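Local coordinates for protein proline dehydrogenase (Bradyrhizobium japonicum USDA 110, PDB 3HAZ) that probably oxidises proline to glutamate in two steps, pairing an FAD-dependent proline dehydrogenase with an NAD-dependent aldehyde dehydrogenase in one chain, at residues A[48-53]-A[467-472]; A[400-405]-A[425-430]; A[421-426]-A[460-465]. One frame throughout, in Å; residues are numbered along the deposited sequence.

Contact 1. Residues A[48-53]-A[467-472]; sequences EAIRKR and SSFVAQ. With FAD (flavin-adenine dinucleotide), chain C.
Ile50 and Arg51, where helix 33-50 ends, meet Phe469 and Gln472 of helix 469-473, the short helix of the TIM-barrel proline dehydrogenase unit whose first turn abuts the FAD pyrophosphate. Both flat groups are met at the edge, one by a methyl and the other by a carbonyl oxygen. Ile50 CD1 lies 3.9 Å from Phe469 CE2, at the ring edge and near its plane. Phe469 CG is anti to the backbone N (chi1 175°), which sends the ring toward Ile50 while its amide stays with the cofactor. Leu427 of helix 425-434 also packs on Ile50. Arg51 works through its edge: NH2 donates to Gln472 O over 3.2 Å, with the acceptor close to the guanidinium plane and the bond bent to 143°. Its chain, extended from CG to NE, carries the group far enough for NE to bind Ala473 O and for NH2 to reach Val478 O too. The guanidinium thus gathers three backbone carbonyls at and beyond the end of the short helix. A leucine here would probably leave those carbonyls without their common donor and this end of the helix less firmly held. At the other end, Ser468 is the N-cap, its OG accepting from Ala471 N at 3.1 Å, and Phe469 N donates to FAD O1A in a nearly straight bond (165°) whose length of 2.5 Å is doubtfully short.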
loop_
_atom_site.group_PDB
_atom_site.type_symbol
_atom_site.label_atom_id
_atom_site.label_comp_id
_atom_site.label_asym_id
_atom_site.label_seq_id
_atom_site.Cartn_x
_atom_site.Cartn_y
_atom_site.Cartn_z
ATOM N N GLU A 48 29.104 4.469 -34.805
ATOM C CA GLU A 48 29.570 5.833 -35.060
ATOM C C GLU A 48 29.246 6.262 -36.480
ATOM O O GLU A 48 28.760 7.372 -36.707
ATOM C CB GLU A 48 31.078 5.952 -34.830
ATOM C CG GLU A 48 31.478 6.012 -33.376
ATOM C CD GLU A 48 32.956 6.272 -33.199
ATOM O OE1 GLU A 48 33.755 5.602 -33.884
ATOM O OE2 GLU A 48 33.318 7.144 -32.376
ATOM N N ALA A 49 29.531 5.384 -37.437
ATOM C CA ALA A 49 29.193 5.650 -38.826
ATOM C C ALA A 49 27.681 5.802 -38.979
ATOM O O ALA A 49 27.206 6.693 -39.678
ATOM C CB ALA A 49 29.713 4.533 -39.733
ATOM N N ILE A 50 26.926 4.927 -38.323
ATOM C CA ILE A 50 25.475 4.986 -38.408
ATOM C C ILE A 50 24.972 6.328 -37.894
ATOM O O ILE A 50 24.037 6.906 -38.445
ATOM C CB ILE A 50 24.809 3.856 -37.603
ATOM C CG1 ILE A 50 25.007 2.507 -38.297
ATOM C CG2 ILE A 50 23.324 4.135 -37.431
ATOM C CD1 ILE A 50 24.534 1.328 -37.456
ATOM N N ARG A 51 25.594 6.823 -36.829
ATOM C CA ARG A 51 25.167 8.079 -36.223
ATOM C C ARG A 51 25.872 9.299 -36.807
ATOM O O ARG A 51 25.744 10.405 -36.281
ATOM C CB ARG A 51 25.323 8.022 -34.703
ATOM C CG ARG A 51 24.374 7.028 -34.066
ATOM C CD ARG A 51 24.416 7.093 -32.567
ATOM N NE ARG A 51 23.212 6.497 -31.996
ATOM C CZ ARG A 51 23.001 6.361 -30.694
ATOM N NH1 ARG A 51 23.917 6.781 -29.828
ATOM N NH2 ARG A 51 21.876 5.805 -30.260
ATOM N N LYS A 52 26.603 9.104 -37.900
ATOM C CA LYS A 52 27.196 10.234 -38.598
ATOM C C LYS A 52 26.077 11.161 -39.063
ATOM O O LYS A 52 25.952 12.282 -38.571
ATOM C CB LYS A 52 28.053 9.769 -39.777
ATOM C CG LYS A 52 28.955 10.857 -40.357
ATOM C CD LYS A 52 30.100 10.254 -41.164
ATOM C CE LYS A 52 31.191 11.281 -41.464
ATOM N NZ LYS A 52 30.857 12.171 -42.619
ATOM N N ARG A 53 25.266 10.670 -40.000
ATOM C CA ARG A 53 24.090 11.377 -40.514
ATOM C C ARG A 53 24.453 12.524 -41.459
ATOM O O ARG A 53 25.583 12.617 -41.942
ATOM C CB ARG A 53 23.212 11.897 -39.371
ATOM C CG ARG A 53 23.446 13.362 -39.038
ATOM C CD ARG A 53 23.104 13.672 -37.593
ATOM N NE ARG A 53 21.725 14.122 -37.424
ATOM C CZ ARG A 53 21.320 15.372 -37.624
ATOM N NH1 ARG A 53 22.188 16.296 -38.015
ATOM N NH2 ARG A 53 20.048 15.701 -37.438
ATOM N N SER A 467 12.181 -2.057 -29.750
ATOM C CA SER A 467 13.257 -3.013 -29.509
ATOM C C SER A 467 14.227 -3.133 -30.686
ATOM O O SER A 467 15.292 -3.735 -30.557
ATOM C CB SER A 467 12.676 -4.389 -29.175
ATOM O OG SER A 467 11.796 -4.828 -30.198
ATOM N N SER A 468 13.859 -2.571 -31.834
ATOM C CA SER A 468 14.684 -2.724 -33.019
ATOM C C SER A 468 15.981 -1.921 -32.899
ATOM O O SER A 468 15.997 -0.795 -32.383
ATOM C CB SER A 468 13.913 -2.351 -34.286
ATOM O OG SER A 468 14.207 -1.038 -34.712
ATOM N N PHE A 469 17.067 -2.525 -33.367
ATOM C CA PHE A 469 18.378 -1.905 -33.299
ATOM C C PHE A 469 18.413 -0.631 -34.126
ATOM O O PHE A 469 18.947 0.391 -33.688
ATOM C CB PHE A 469 19.456 -2.872 -33.793
ATOM C CG PHE A 469 20.823 -2.260 -33.864
ATOM C CD1 PHE A 469 21.712 -2.399 -32.812
ATOM C CD2 PHE A 469 21.219 -1.544 -34.983
ATOM C CE1 PHE A 469 22.969 -1.835 -32.870
ATOM C CE2 PHE A 469 22.474 -0.979 -35.050
ATOM C CZ PHE A 469 23.351 -1.122 -33.995
ATOM N N VAL A 470 17.841 -0.699 -35.325
ATOM C CA VAL A 470 17.863 0.432 -36.238
ATOM C C VAL A 470 17.159 1.643 -35.643
ATOM O O VAL A 470 17.616 2.775 -35.808
ATOM C CB VAL A 470 17.252 0.084 -37.613
ATOM C CG1 VAL A 470 18.013 -1.070 -38.250
ATOM C CG2 VAL A 470 15.772 -0.251 -37.477
ATOM N N ALA A 471 16.054 1.399 -34.947
ATOM C CA ALA A 471 15.295 2.474 -34.321
ATOM C C ALA A 471 16.109 3.129 -33.211
ATOM O O ALA A 471 16.250 4.350 -33.171
ATOM C CB ALA A 471 13.984 1.945 -33.769
ATOM N N GLN A 472 16.638 2.303 -32.312
ATOM C CA GLN A 472 17.420 2.786 -31.185
ATOM C C GLN A 472 18.682 3.531 -31.625
ATOM O O GLN A 472 19.002 4.594 -31.093
ATOM C CB GLN A 472 17.780 1.627 -30.263
ATOM C CG GLN A 472 16.565 0.956 -29.653
ATOM C CD GLN A 472 16.930 -0.128 -28.664
ATOM O OE1 GLN A 472 17.911 -0.011 -27.927
ATOM N NE2 GLN A 472 16.137 -1.193 -28.639
HETATM P PA FAD C . 17.378 -6.398 -34.535
HETATM O O1A FAD C . 16.796 -4.960 -34.022
HETATM O O2A FAD C . 18.664 -6.735 -33.927
HETATM O O5B FAD C . 16.310 -7.559 -34.139
HETATM C C5B FAD C . 14.976 -7.379 -34.517
HETATM C C4B FAD C . 14.203 -8.691 -34.327
HETATM O O4B FAD C . 14.466 -9.552 -33.090
HETATM C C3B FAD C . 12.978 -9.057 -34.913
HETATM O O3B FAD C . 12.782 -8.806 -36.293
HETATM C C2B FAD C . 12.671 -10.403 -34.308
HETATM O O2B FAD C . 12.917 -11.541 -35.113
HETATM C C1B FAD C . 13.342 -10.399 -32.981
HETATM N N9A FAD C . 12.577 -9.952 -31.831
HETATM C C8A FAD C . 12.050 -8.689 -31.581
HETATM N N7A FAD C . 11.452 -8.725 -30.351
HETATM C C5A FAD C . 11.618 -10.030 -29.833
HETATM C C6A FAD C . 11.184 -10.673 -28.544
HETATM N N6A FAD C . 10.437 -9.912 -27.549
HETATM N N1A FAD C . 11.480 -11.930 -28.296
HETATM C C2A FAD C . 12.211 -12.686 -29.233
HETATM N N3A FAD C . 12.626 -12.070 -30.473
HETATM C C4A FAD C . 12.317 -10.757 -30.728
HETATM N N1 FAD C . 12.670 -12.833 -41.837
HETATM C C2 FAD C . 11.863 -13.932 -42.011
HETATM O O2 FAD C . 11.022 -14.326 -40.994
HETATM N N3 FAD C . 11.868 -14.630 -43.266
HETATM C C4 FAD C . 12.674 -14.209 -44.286
HETATM O O4 FAD C . 12.728 -14.930 -45.485
HETATM C C4X FAD C . 13.523 -13.063 -44.104
HETATM N N5 FAD C . 14.418 -12.595 -45.208
HETATM C C5X FAD C . 15.242 -11.460 -45.012
HETATM C C6 FAD C . 16.114 -10.997 -46.102
HETATM C C7 FAD C . 16.940 -9.867 -45.902
HETATM C C7M FAD C . 17.821 -9.385 -47.043
HETATM C C8 FAD C . 16.935 -9.156 -44.602
HETATM C C8M FAD C . 17.818 -7.921 -44.358
HETATM C C9 FAD C . 16.099 -9.602 -43.563
HETATM C C9A FAD C . 15.228 -10.774 -43.766
HETATM N N10 FAD C . 14.354 -11.243 -42.689
HETATM C C10 FAD C . 13.515 -12.401 -42.898
HETATM C "C1'" FAD C . 14.421 -10.676 -41.304
HETATM C "C2'" FAD C . 13.440 -9.516 -40.990
HETATM O "O2'" FAD C . 12.914 -8.980 -42.200
HETATM C "C3'" FAD C . 14.165 -8.466 -40.132
HETATM O "O3'" FAD C . 15.018 -7.674 -40.951
HETATM C "C4'" FAD C . 15.017 -9.103 -38.976
HETATM O "O4'" FAD C . 14.411 -10.082 -38.206
HETATM C "C5'" FAD C . 15.705 -8.022 -38.099
HETATM O "O5'" FAD C . 16.865 -8.504 -37.440
HETATM P P FAD C . 18.081 -7.418 -37.136
HETATM O O1P FAD C . 19.390 -8.219 -36.482
HETATM O O2P FAD C . 18.428 -6.707 -38.372
HETATM O O3P FAD C . 17.449 -6.276 -36.153
#

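Contact 2. Residues A[400-405]-A[425-430]; sequences LTVATV and EALYEQ. With SO4 (sulfate ion), chain J.
Two successive helices of the barrel's outer layer, 399-409 and 425-434, meet where Val402 packs against Leu427 and Tyr428. One methyl does the work. Val402 CG2 lies 3.3 Å from Tyr428 OH and 3.8 Å from Tyr428 CZ, approaching the phenol end of the ring obliquely, and it is also 4.1 Å from Leu427 CD2. The two partners also pack on each other: Leu427 CD2 sits over the centre of the Tyr428 ring, 3.8 Å above its plane, so the methyl of Val402 meets a leucine and a ring already packed together. Tyr428 CG is anti to the carbonyl carbon (chi1 -75°), and from there the ring extends toward helix 399-409, its hydroxyl donating to Thr396 O in the loop before that helix. Thr396 is an FAD-binding residue, which makes Tyr428 a second-shell neighbour of the flavin site. In the (beta/alpha)8 topology, strand 416-420 runs between these helices in sequence, and its side chains lie against both: Phe417 touches Val402, and Arg419 touches Tyr428. Within helix 399-409, Leu400 O accepts from Thr404 N and, at 2.8 Å, from Thr404 OG1, the two donors arriving from opposite faces of the carbonyl plane. The first turn of helix 425-434 holds a sulfate, probably from the crystallisation liquor. Glu425 N donates to sulfate O3 at 3.1 Å, and Ala426 N donates to sulfate O1 at 174°.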
loop_
_atom_site.group_PDB
_atom_site.type_symbol
_atom_site.label_atom_id
_atom_site.label_comp_id
_atom_site.label_asym_id
_atom_site.label_seq_id
_atom_site.Cartn_x
_atom_site.Cartn_y
_atom_site.Cartn_z
ATOM N N LEU A 400 26.071 -4.821 -33.587
ATOM C CA LEU A 400 26.650 -5.774 -32.649
ATOM C C LEU A 400 26.606 -7.192 -33.226
ATOM O O LEU A 400 27.569 -7.954 -33.111
ATOM C CB LEU A 400 25.911 -5.731 -31.312
ATOM C CG LEU A 400 26.436 -6.700 -30.245
ATOM C CD1 LEU A 400 27.911 -6.436 -29.942
ATOM C CD2 LEU A 400 25.597 -6.620 -28.977
ATOM N N THR A 401 25.484 -7.543 -33.847
ATOM C CA THR A 401 25.357 -8.855 -34.470
ATOM C C THR A 401 26.410 -9.010 -35.562
ATOM O O THR A 401 27.100 -10.030 -35.632
ATOM C CB THR A 401 23.957 -9.066 -35.068
ATOM O OG1 THR A 401 22.968 -8.796 -34.069
ATOM C CG2 THR A 401 23.789 -10.493 -35.567
ATOM N N VAL A 402 26.534 -7.988 -36.407
ATOM C CA VAL A 402 27.518 -8.013 -37.478
ATOM C C VAL A 402 28.930 -8.176 -36.918
ATOM O O VAL A 402 29.668 -9.064 -37.346
ATOM C CB VAL A 402 27.475 -6.742 -38.358
ATOM C CG1 VAL A 402 28.674 -6.718 -39.300
ATOM C CG2 VAL A 402 26.171 -6.669 -39.158
ATOM N N ALA A 403 29.300 -7.321 -35.966
ATOM C CA ALA A 403 30.647 -7.353 -35.381
ATOM C C ALA A 403 30.954 -8.703 -34.743
ATOM O O ALA A 403 32.092 -9.174 -34.778
ATOM C CB ALA A 403 30.813 -6.240 -34.344
ATOM N N THR A 404 29.931 -9.315 -34.155
ATOM C CA THR A 404 30.108 -10.568 -33.434
ATOM C C THR A 404 30.270 -11.738 -34.401
ATOM O O THR A 404 31.092 -12.627 -34.177
ATOM C CB THR A 404 28.942 -10.826 -32.465
ATOM O OG1 THR A 404 28.880 -9.763 -31.505
ATOM C CG2 THR A 404 29.122 -12.158 -31.737
ATOM N N VAL A 405 29.497 -11.730 -35.482
ATOM C CA VAL A 405 29.619 -12.775 -36.498
ATOM C C VAL A 405 30.969 -12.679 -37.203
ATOM O O VAL A 405 31.595 -13.694 -37.506
ATOM C CB VAL A 405 28.464 -12.726 -37.532
ATOM C CG1 VAL A 405 28.753 -13.654 -38.703
ATOM C CG2 VAL A 405 27.142 -13.094 -36.866
ATOM N N GLU A 425 22.764 0.896 -44.475
ATOM C CA GLU A 425 23.702 1.479 -45.432
ATOM C C GLU A 425 25.002 1.985 -44.796
ATOM O O GLU A 425 26.101 1.569 -45.185
ATOM C CB GLU A 425 23.048 2.594 -46.252
ATOM C CG GLU A 425 23.974 3.151 -47.335
ATOM C CD GLU A 425 23.241 3.961 -48.393
ATOM O OE1 GLU A 425 22.013 4.158 -48.261
ATOM O OE2 GLU A 425 23.896 4.392 -49.365
ATOM N N ALA A 426 24.881 2.886 -43.829
ATOM C CA ALA A 426 26.054 3.429 -43.158
ATOM C C ALA A 426 26.836 2.299 -42.495
ATOM O O ALA A 426 28.062 2.261 -42.557
ATOM C CB ALA A 426 25.655 4.494 -42.129
ATOM N N LEU A 427 26.117 1.377 -41.866
ATOM C CA LEU A 427 26.743 0.231 -41.214
ATOM C C LEU A 427 27.681 -0.517 -42.172
ATOM O O LEU A 427 28.883 -0.616 -41.930
ATOM C CB LEU A 427 25.666 -0.712 -40.667
ATOM C CG LEU A 427 26.066 -1.887 -39.772
ATOM C CD1 LEU A 427 24.819 -2.574 -39.224
ATOM C CD2 LEU A 427 26.951 -2.886 -40.520
ATOM N N TYR A 428 27.134 -1.033 -43.265
ATOM C CA TYR A 428 27.927 -1.889 -44.149
ATOM C C TYR A 428 28.994 -1.150 -44.966
ATOM O O TYR A 428 30.030 -1.727 -45.290
ATOM C CB TYR A 428 27.024 -2.750 -45.036
ATOM C CG TYR A 428 26.401 -3.898 -44.272
ATOM C CD1 TYR A 428 25.054 -3.883 -43.929
ATOM C CD2 TYR A 428 27.172 -4.988 -43.870
ATOM C CE1 TYR A 428 24.483 -4.937 -43.218
ATOM C CE2 TYR A 428 26.617 -6.042 -43.156
ATOM C CZ TYR A 428 25.271 -6.011 -42.836
ATOM O OH TYR A 428 24.712 -7.052 -42.132
ATOM N N GLU A 429 28.750 0.117 -45.287
ATOM C CA GLU A 429 29.777 0.945 -45.920
ATOM C C GLU A 429 30.998 1.055 -45.008
ATOM O O GLU A 429 32.133 0.919 -45.457
ATOM C CB GLU A 429 29.238 2.340 -46.234
ATOM C CG GLU A 429 28.372 2.412 -47.479
ATOM C CD GLU A 429 27.892 3.824 -47.766
ATOM O OE1 GLU A 429 28.079 4.706 -46.897
ATOM O OE2 GLU A 429 27.326 4.049 -48.858
ATOM N N GLN A 430 30.752 1.304 -43.725
ATOM C CA GLN A 430 31.832 1.395 -42.752
ATOM C C GLN A 430 32.521 0.043 -42.582
ATOM O O GLN A 430 33.746 -0.028 -42.486
ATOM C CB GLN A 430 31.318 1.899 -41.406
ATOM C CG GLN A 430 32.419 2.031 -40.351
ATOM C CD GLN A 430 33.474 3.047 -40.748
ATOM O OE1 GLN A 430 33.161 4.088 -41.327
ATOM N NE2 GLN A 430 34.733 2.751 -40.436
HETATM S S SO4 J . 21.020 3.841 -43.133
HETATM O O1 SO4 J . 22.479 3.827 -43.236
HETATM O O2 SO4 J . 20.522 5.172 -43.477
HETATM O O3 SO4 J . 20.444 2.854 -44.050
HETATM O O4 SO4 J . 20.636 3.518 -41.760
#

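Contact 3. Residues A[421-426]-A[460-465]; sequences HGMGEA and LLENGA. With SO4 (sulfate ion), chain J.
Met423 carries most of this contact, pushing its thioether end against Asn463 and Glu462 at the close of helix 452-463. The side chain runs straight out through chi2 and then turns at chi3 (70°), which brings CE up to two polar groups: it is 3.7 Å from Asn463 OD1 and 3.9 Å from Glu462 OE1. The sulfur sits beside the other branch of the amide, Met423 SD lying 3.9 Å from Asn463 ND2, a van der Waals approach. Met423 and Asn463 come from opposite directions, whereas Glu462, bent at chi2, crosses the methionine at a slant. Met423 belongs to the loop that leads from barrel strand 416-420 into helix 425-434, at the strand ends where TIM barrels place their active sites; Glu462 touches the FAD, and His397, an FAD-binding residue, packs on Met423. Val470 of helix 469-473 touches both Met423 and Asn463. The loop turns on two glycines: at the backbone angles of Gly422 a CB would collide with His421 O, while Gly424, with positive phi, is the N-cap of helix 425-434. The bound sulfate also approaches this loop, its O3 lying 3.3 Å from Gly424 N.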
loop_
_atom_site.group_PDB
_atom_site.type_symbol
_atom_site.label_atom_id
_atom_site.label_comp_id
_atom_site.label_asym_id
_atom_site.label_seq_id
_atom_site.Cartn_x
_atom_site.Cartn_y
_atom_site.Cartn_z
ATOM N N HIS A 421 17.719 -2.679 -49.068
ATOM C CA HIS A 421 17.878 -1.311 -49.540
ATOM C C HIS A 421 17.097 -0.367 -48.617
ATOM O O HIS A 421 15.953 -0.637 -48.262
ATOM C CB HIS A 421 17.407 -1.199 -50.995
ATOM C CG HIS A 421 17.988 -0.035 -51.735
ATOM N ND1 HIS A 421 19.317 0.318 -51.640
ATOM C CD2 HIS A 421 17.424 0.852 -52.589
ATOM C CE1 HIS A 421 19.545 1.380 -52.394
ATOM N NE2 HIS A 421 18.412 1.723 -52.981
ATOM N N GLY A 422 17.730 0.722 -48.195
ATOM C CA GLY A 422 17.100 1.649 -47.269
ATOM C C GLY A 422 17.368 1.352 -45.800
ATOM O O GLY A 422 16.876 2.057 -44.916
ATOM N N MET A 423 18.142 0.304 -45.532
ATOM C CA MET A 423 18.568 -0.004 -44.166
ATOM C C MET A 423 20.011 -0.504 -44.154
ATOM O O MET A 423 20.480 -1.069 -45.137
ATOM C CB MET A 423 17.667 -1.068 -43.537
ATOM C CG MET A 423 16.175 -0.743 -43.556
ATOM S SD MET A 423 15.199 -2.033 -42.749
ATOM C CE MET A 423 15.679 -1.792 -41.041
ATOM N N GLY A 424 20.705 -0.309 -43.033
ATOM C CA GLY A 424 22.059 -0.808 -42.881
ATOM C C GLY A 424 23.112 -0.180 -43.781
ATOM O O GLY A 424 24.240 -0.664 -43.854
ATOM N N GLU A 425 22.764 0.896 -44.475
ATOM C CA GLU A 425 23.702 1.479 -45.432
ATOM C C GLU A 425 25.002 1.985 -44.796
ATOM O O GLU A 425 26.101 1.569 -45.185
ATOM C CB GLU A 425 23.048 2.594 -46.252
ATOM C CG GLU A 425 23.974 3.151 -47.335
ATOM C CD GLU A 425 23.241 3.961 -48.393
ATOM O OE1 GLU A 425 22.013 4.158 -48.261
ATOM O OE2 GLU A 425 23.896 4.392 -49.365
ATOM N N ALA A 426 24.881 2.886 -43.829
ATOM C CA ALA A 426 26.054 3.429 -43.158
ATOM C C ALA A 426 26.836 2.299 -42.495
ATOM O O ALA A 426 28.062 2.261 -42.557
ATOM C CB ALA A 426 25.655 4.494 -42.129
ATOM N N LEU A 460 6.896 -1.971 -41.759
ATOM C CA LEU A 460 6.713 -0.867 -40.818
ATOM C C LEU A 460 6.673 -1.329 -39.363
ATOM O O LEU A 460 7.042 -0.578 -38.461
ATOM C CB LEU A 460 5.438 -0.087 -41.144
ATOM C CG LEU A 460 5.440 0.706 -42.450
ATOM C CD1 LEU A 460 4.108 1.406 -42.640
ATOM C CD2 LEU A 460 6.572 1.711 -42.450
ATOM N N LEU A 461 6.217 -2.556 -39.135
ATOM C CA LEU A 461 6.175 -3.100 -37.784
ATOM C C LEU A 461 7.571 -3.097 -37.174
ATOM O O LEU A 461 7.743 -2.826 -35.982
ATOM C CB LEU A 461 5.611 -4.524 -37.779
ATOM C CG LEU A 461 4.091 -4.680 -37.876
ATOM C CD1 LEU A 461 3.694 -6.133 -37.625
ATOM C CD2 LEU A 461 3.389 -3.748 -36.887
ATOM N N GLU A 462 8.568 -3.381 -38.006
ATOM C CA GLU A 462 9.933 -3.560 -37.526
ATOM C C GLU A 462 10.698 -2.239 -37.399
ATOM O O GLU A 462 11.481 -2.054 -36.464
ATOM C CB GLU A 462 10.676 -4.560 -38.413
ATOM C CG GLU A 462 11.844 -5.245 -37.733
ATOM C CD GLU A 462 13.122 -4.453 -37.872
ATOM O OE1 GLU A 462 13.660 -4.391 -38.999
ATOM O OE2 GLU A 462 13.589 -3.894 -36.856
ATOM N N ASN A 463 10.462 -1.319 -38.328
ATOM C CA ASN A 463 11.080 0.003 -38.255
ATOM C C ASN A 463 10.483 0.864 -37.143
ATOM O O ASN A 463 11.121 1.804 -36.662
ATOM C CB ASN A 463 10.976 0.726 -39.601
ATOM C CG ASN A 463 12.110 0.368 -40.545
ATOM O OD1 ASN A 463 13.225 0.879 -40.420
ATOM N ND2 ASN A 463 11.825 -0.504 -41.506
ATOM N N GLY A 464 9.259 0.539 -36.738
ATOM C CA GLY A 464 8.580 1.270 -35.681
ATOM C C GLY A 464 8.646 0.578 -34.329
ATOM O O GLY A 464 8.048 1.040 -33.358
ATOM N N ALA A 465 9.377 -0.532 -34.264
ATOM C CA ALA A 465 9.522 -1.289 -33.023
ATOM C C ALA A 465 10.576 -0.666 -32.109
ATOM O O ALA A 465 11.699 -0.398 -32.541
ATOM C CB ALA A 465 9.878 -2.734 -33.329
HETATM S S SO4 J . 21.020 3.841 -43.133
HETATM O O1 SO4 J . 22.479 3.827 -43.236
HETATM O O2 SO4 J . 20.522 5.172 -43.477
HETATM O O3 SO4 J . 20.444 2.854 -44.050
HETATM O O4 SO4 J . 20.636 3.518 -41.760
#

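How the contacts relate
All three contacts lie on one flank of the proline dehydrogenase barrel, beside the FAD, but at different depths. Contact 2, between two barrel helices, is buried and mainly apolar; contact 3 is buried too, yet sets a methionine against polar side chains near the cofactor. Contact 1 is only partly buried, combines an arginine-carbonyl bond with an apolar touch, and borders a second subunit, whose Ala151 N donates to Glu48 OE2. Contacts 2 and 3 share Glu425 and Ala426 at the start of helix 425-434. Segment 48-53 leans on that helix, with Ala49 CB 3.5 Å from Gln430 CB, while Val470 CG1 lies 3.7 Å from Met423 CE, joining contacts 1 and 3.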